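Long-range contact in CCMAN5 (Cellulosimicrobium cellulans, PDB 2XSG), which probably hydrolyses alpha-mannosidic linkages as a bacterial family 92 glycoside hydrolase: residues L677-V689 with F731-G743. Residues are numbered along the deposited sequence; the frame is centred on the assembly and turned at random.
Sequences LFPVTAGSSQFQV and FGNTWVDYATVVG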
loop_
_atom_site.group_PDB
_atom_site.type_symbol
_atom_site.label_atom_id
_atom_site.label_comp_id
_atom_site.label_asym_id
_atom_site.label_seq_id
_atom_site.Cartn_x
_atom_site.Cartn_y
_atom_site.Cartn_z
ATOM N N LEU A 677 -17.219 2.526 7.133
ATOM C CA LEU A 677 -17.710 2.320 5.778
ATOM C C LEU A 677 -16.696 1.546 4.958
ATOM O O LEU A 677 -15.581 2.025 4.707
ATOM C CB LEU A 677 -18.011 3.656 5.086
ATOM C CG LEU A 677 -19.100 4.522 5.713
ATOM C CD1 LEU A 677 -19.044 5.862 5.025
ATOM C CD2 LEU A 677 -20.489 3.887 5.611
ATOM N N PHE A 678 -17.100 0.355 4.522
ATOM C CA PHE A 678 -16.185 -0.562 3.845
ATOM C C PHE A 678 -16.642 -0.901 2.425
ATOM O O PHE A 678 -17.836 -1.117 2.192
ATOM C CB PHE A 678 -16.074 -1.849 4.652
ATOM C CG PHE A 678 -15.066 -2.808 4.106
ATOM C CD1 PHE A 678 -13.738 -2.734 4.511
ATOM C CD2 PHE A 678 -15.433 -3.776 3.190
ATOM C CE1 PHE A 678 -12.787 -3.610 3.999
ATOM C CE2 PHE A 678 -14.487 -4.650 2.674
ATOM C CZ PHE A 678 -13.163 -4.572 3.087
ATOM N N PRO A 679 -15.689 -0.971 1.465
ATOM C CA PRO A 679 -16.113 -1.295 0.109
ATOM C C PRO A 679 -16.105 -2.806 -0.153
ATOM O O PRO A 679 -15.116 -3.356 -0.656
ATOM C CB PRO A 679 -15.064 -0.577 -0.751
ATOM C CG PRO A 679 -13.808 -0.684 0.084
ATOM C CD PRO A 679 -14.250 -0.637 1.528
ATOM N N VAL A 680 -17.195 -3.484 0.168
ATOM C CA VAL A 680 -17.309 -4.891 -0.240
ATOM C C VAL A 680 -17.183 -4.998 -1.771
ATOM O O VAL A 680 -16.328 -5.706 -2.285
ATOM C CB VAL A 680 -18.609 -5.565 0.305
ATOM C CG1 VAL A 680 -18.853 -6.929 -0.351
ATOM C CG2 VAL A 680 -18.511 -5.712 1.828
ATOM N N THR A 681 -17.984 -4.229 -2.483
ATOM C CA THR A 681 -17.911 -4.213 -3.936
ATOM C C THR A 681 -17.110 -3.012 -4.414
ATOM O O THR A 681 -17.658 -1.920 -4.564
ATOM C CB THR A 681 -19.326 -4.209 -4.555
ATOM O OG1 THR A 681 -20.100 -5.238 -3.933
ATOM C CG2 THR A 681 -19.263 -4.471 -6.044
ATOM N N ALA A 682 -15.803 -3.213 -4.610
ATOM C CA ALA A 682 -14.994 -2.285 -5.370
ATOM C C ALA A 682 -15.540 -2.357 -6.788
ATOM O O ALA A 682 -15.981 -3.422 -7.237
ATOM C CB ALA A 682 -13.539 -2.702 -5.340
ATOM N N GLY A 683 -15.542 -1.230 -7.482
ATOM C CA GLY A 683 -16.143 -1.177 -8.803
ATOM C C GLY A 683 -17.636 -0.914 -8.742
ATOM O O GLY A 683 -18.344 -1.088 -9.734
ATOM N N SER A 684 -18.122 -0.515 -7.576
ATOM C CA SER A 684 -19.502 -0.037 -7.427
ATOM C C SER A 684 -19.431 1.299 -6.687
ATOM O O SER A 684 -18.337 1.779 -6.384
ATOM C CB SER A 684 -20.356 -1.038 -6.643
ATOM O OG SER A 684 -20.129 -0.921 -5.257
ATOM N N SER A 685 -20.580 1.894 -6.396
ATOM C CA SER A 685 -20.596 3.153 -5.664
ATOM C C SER A 685 -20.982 2.945 -4.202
ATOM O O SER A 685 -21.218 3.912 -3.478
ATOM C CB SER A 685 -21.536 4.146 -6.344
ATOM O OG SER A 685 -22.846 3.623 -6.423
ATOM N N GLN A 686 -21.026 1.688 -3.765
ATOM C CA GLN A 686 -21.535 1.374 -2.407
ATOM C C GLN A 686 -20.483 1.068 -1.329
ATOM O O GLN A 686 -19.379 0.575 -1.631
ATOM C CB GLN A 686 -22.560 0.246 -2.481
ATOM C CG GLN A 686 -23.879 0.704 -3.118
ATOM C CD GLN A 686 -24.970 -0.341 -3.022
ATOM O OE1 GLN A 686 -26.057 -0.152 -3.574
ATOM N NE2 GLN A 686 -24.704 -1.434 -2.316
ATOM N N PHE A 687 -20.848 1.365 -0.078
ATOM C CA PHE A 687 -20.031 1.036 1.088
ATOM C C PHE A 687 -20.905 0.363 2.110
ATOM O O PHE A 687 -22.055 0.760 2.275
ATOM C CB PHE A 687 -19.365 2.280 1.666
ATOM C CG PHE A 687 -18.430 2.931 0.707
ATOM C CD1 PHE A 687 -17.120 2.494 0.604
ATOM C CD2 PHE A 687 -18.870 3.945 -0.136
ATOM C CE1 PHE A 687 -16.257 3.060 -0.304
ATOM C CE2 PHE A 687 -18.000 4.533 -1.067
ATOM C CZ PHE A 687 -16.691 4.091 -1.136
ATOM N N GLN A 688 -20.369 -0.673 2.756
ATOM C CA GLN A 688 -21.075 -1.375 3.818
ATOM C C GLN A 688 -20.788 -0.768 5.193
ATOM O O GLN A 688 -19.632 -0.428 5.512
ATOM C CB GLN A 688 -20.722 -2.871 3.815
ATOM C CG GLN A 688 -21.271 -3.648 2.586
ATOM C CD GLN A 688 -22.781 -3.835 2.644
ATOM O OE1 GLN A 688 -23.352 -4.067 3.723
ATOM N NE2 GLN A 688 -23.441 -3.733 1.484
ATOM N N VAL A 689 -21.844 -0.680 6.007
ATOM C CA VAL A 689 -21.768 -0.139 7.357
ATOM C C VAL A 689 -21.139 -1.164 8.291
ATOM O O VAL A 689 -21.503 -2.350 8.265
ATOM C CB VAL A 689 -23.163 0.279 7.875
ATOM C CG1 VAL A 689 -23.131 0.554 9.378
ATOM C CG2 VAL A 689 -23.652 1.518 7.120
ATOM N N PHE A 731 -32.886 5.842 9.543
ATOM C CA PHE A 731 -32.101 5.164 8.534
ATOM C C PHE A 731 -31.933 3.686 8.919
ATOM O O PHE A 731 -31.483 3.373 10.026
ATOM C CB PHE A 731 -30.745 5.853 8.408
ATOM C CG PHE A 731 -29.842 5.230 7.394
ATOM C CD1 PHE A 731 -30.199 5.197 6.039
ATOM C CD2 PHE A 731 -28.610 4.721 7.777
ATOM C CE1 PHE A 731 -29.345 4.615 5.087
ATOM C CE2 PHE A 731 -27.748 4.162 6.842
ATOM C CZ PHE A 731 -28.127 4.098 5.491
ATOM N N GLY A 732 -32.296 2.789 8.006
ATOM C CA GLY A 732 -32.281 1.364 8.312
ATOM C C GLY A 732 -31.547 0.482 7.320
ATOM O O GLY A 732 -31.737 -0.736 7.328
ATOM N N ASN A 733 -30.733 1.084 6.453
ATOM C CA ASN A 733 -29.922 0.317 5.508
ATOM C C ASN A 733 -28.528 0.110 6.074
ATOM O O ASN A 733 -28.035 0.953 6.818
ATOM C CB ASN A 733 -29.844 1.006 4.134
ATOM C CG ASN A 733 -31.184 1.049 3.412
ATOM O OD1 ASN A 733 -32.139 0.370 3.779
ATOM N ND2 ASN A 733 -31.252 1.860 2.381
ATOM N N THR A 734 -27.903 -1.005 5.713
ATOM C CA THR A 734 -26.572 -1.363 6.199
ATOM C C THR A 734 -25.484 -1.067 5.143
ATOM O O THR A 734 -24.364 -1.576 5.218
ATOM C CB THR A 734 -26.535 -2.825 6.686
ATOM O OG1 THR A 734 -27.174 -3.674 5.719
ATOM C CG2 THR A 734 -27.268 -2.958 8.052
ATOM N N TRP A 735 -25.849 -0.227 4.172
ATOM C CA TRP A 735 -24.944 0.279 3.139
ATOM C C TRP A 735 -25.313 1.727 2.829
ATOM O O TRP A 735 -26.477 2.130 2.972
ATOM C CB TRP A 735 -25.048 -0.565 1.860
ATOM C CG TRP A 735 -26.427 -0.569 1.231
ATOM C CD1 TRP A 735 -27.442 -1.457 1.483
ATOM C CD2 TRP A 735 -26.941 0.361 0.256
ATOM N NE1 TRP A 735 -28.549 -1.140 0.727
ATOM C CE2 TRP A 735 -28.274 -0.027 -0.028
ATOM C CE3 TRP A 735 -26.409 1.487 -0.397
ATOM C CZ2 TRP A 735 -29.082 0.665 -0.953
ATOM C CZ3 TRP A 735 -27.208 2.173 -1.317
ATOM C CH2 TRP A 735 -28.536 1.763 -1.575
ATOM N N VAL A 736 -24.329 2.516 2.413
ATOM C CA VAL A 736 -24.595 3.871 1.953
ATOM C C VAL A 736 -23.916 4.109 0.601
ATOM O O VAL A 736 -22.878 3.494 0.292
ATOM C CB VAL A 736 -24.141 4.971 2.969
ATOM C CG1 VAL A 736 -24.419 4.560 4.415
ATOM C CG2 VAL A 736 -22.678 5.262 2.806
ATOM N N ASP A 737 -24.493 5.010 -0.192
ATOM C CA ASP A 737 -23.905 5.361 -1.476
ATOM C C ASP A 737 -22.786 6.368 -1.314
ATOM O O ASP A 737 -22.840 7.240 -0.430
ATOM C CB ASP A 737 -24.944 5.905 -2.440
ATOM C CG ASP A 737 -24.528 5.709 -3.889
ATOM O OD1 ASP A 737 -24.136 6.721 -4.535
ATOM O OD2 ASP A 737 -24.550 4.530 -4.346
ATOM N N TYR A 738 -21.781 6.250 -2.184
ATOM C CA TYR A 738 -20.683 7.215 -2.258
ATOM C C TYR A 738 -21.183 8.665 -2.344
ATOM O O TYR A 738 -20.643 9.563 -1.672
ATOM C CB TYR A 738 -19.800 6.890 -3.455
ATOM C CG TYR A 738 -18.642 7.842 -3.672
ATOM C CD1 TYR A 738 -17.490 7.753 -2.896
ATOM C CD2 TYR A 738 -18.695 8.821 -4.679
ATOM C CE1 TYR A 738 -16.421 8.624 -3.107
ATOM C CE2 TYR A 738 -17.638 9.701 -4.896
ATOM C CZ TYR A 738 -16.499 9.592 -4.114
ATOM O OH TYR A 738 -15.449 10.447 -4.311
ATOM N N ALA A 739 -22.224 8.888 -3.149
ATOM C CA ALA A 739 -22.777 10.233 -3.322
ATOM C C ALA A 739 -23.229 10.829 -1.982
ATOM O O ALA A 739 -23.063 12.030 -1.723
ATOM C CB ALA A 739 -23.947 10.237 -4.382
ATOM N N THR A 740 -23.781 9.984 -1.125
ATOM C CA THR A 740 -24.301 10.430 0.165
ATOM C C THR A 740 -23.157 10.924 1.037
ATOM O O THR A 740 -23.249 11.981 1.667
ATOM C CB THR A 740 -25.091 9.312 0.856
ATOM O OG1 THR A 740 -26.173 8.934 0.004
ATOM C CG2 THR A 740 -25.648 9.771 2.188
ATOM N N VAL A 741 -22.064 10.172 1.022
ATOM C CA VAL A 741 -20.881 10.506 1.786
ATOM C C VAL A 741 -20.263 11.833 1.341
ATOM O O VAL A 741 -20.184 12.777 2.141
ATOM C CB VAL A 741 -19.824 9.365 1.764
ATOM C CG1 VAL A 741 -18.571 9.799 2.537
ATOM C CG2 VAL A 741 -20.385 8.102 2.390
ATOM N N VAL A 742 -19.803 11.905 0.089
ATOM C CA VAL A 742 -19.107 13.116 -0.381
ATOM C C VAL A 742 -20.048 14.319 -0.505
ATOM O O VAL A 742 -19.589 15.462 -0.564
ATOM C CB VAL A 742 -18.295 12.904 -1.691
ATOM C CG1 VAL A 742 -17.223 11.876 -1.473
ATOM C CG2 VAL A 742 -19.198 12.519 -2.844
ATOM N N GLY A 743 -21.355 14.045 -0.542
ATOM C CA GLY A 743 -22.398 15.068 -0.461
ATOM C C GLY A 743 -22.475 15.791 0.883
ATOM O O GLY A 743 -23.140 16.830 0.997
HETATM O O HOH W 1 -25.972 -4.009 3.598
#
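Gln688 OE1 is gripped by two donors. One is a water, 2.6 Å from Gln688 OE1, that also meets Thr734 OG1 across the contact. The other is Asn599 ND2.

Strands 686-689 and 735-737 run antiparallel, the last two of a three-stranded sheet. Phe687 and Val736 form the hydrogen-bonded pair, and Val689 N reaches Thr734 O at 2.8 Å. On one face of the sheet, the Gln686 amide stacks over the indole of Trp735, the planes 10° apart. Asn733 ND2 lies over the opposite face of that indole. Ala763 holds Asn733 as well, and its O accepts from Trp735 NE1.

Ser685 OG donates to Asp737 OD2 at 2.8 Å, on the syn side. Asp737 OD1 accepts from Ala739 N at 3.2 Å, from above the carboxylate plane, and so caps the start of helix 738-742. Chi1 of -155° carries the carboxylate toward Ser685, and chi2 of -106° turns one oxygen to each donor. Replacing Asp737 by alanine is likely to leave Ser685 OG without this acceptor and Ala739 N without its side-chain cap. Beside it, Tyr738 N gives a 2.7 Å bond to Ser685 O.

Contacts on the face of Phe687 and Val736 are mainly between hydrocarbon groups. Phe687 CE2 meets the edge of the Tyr738 ring at CD1, 3.7 Å away; Tyr738 OH bonds Ala364 O. Leu677 sends CD2 to Val736 CG2 and CD1 to Val741 CG2, with Phe707 of strand 706-712 against Leu677 and Val741. Polar links thus hold both ends of the strand pair, and those from Ser685 fix the helix start against the beginning of strand 686-689.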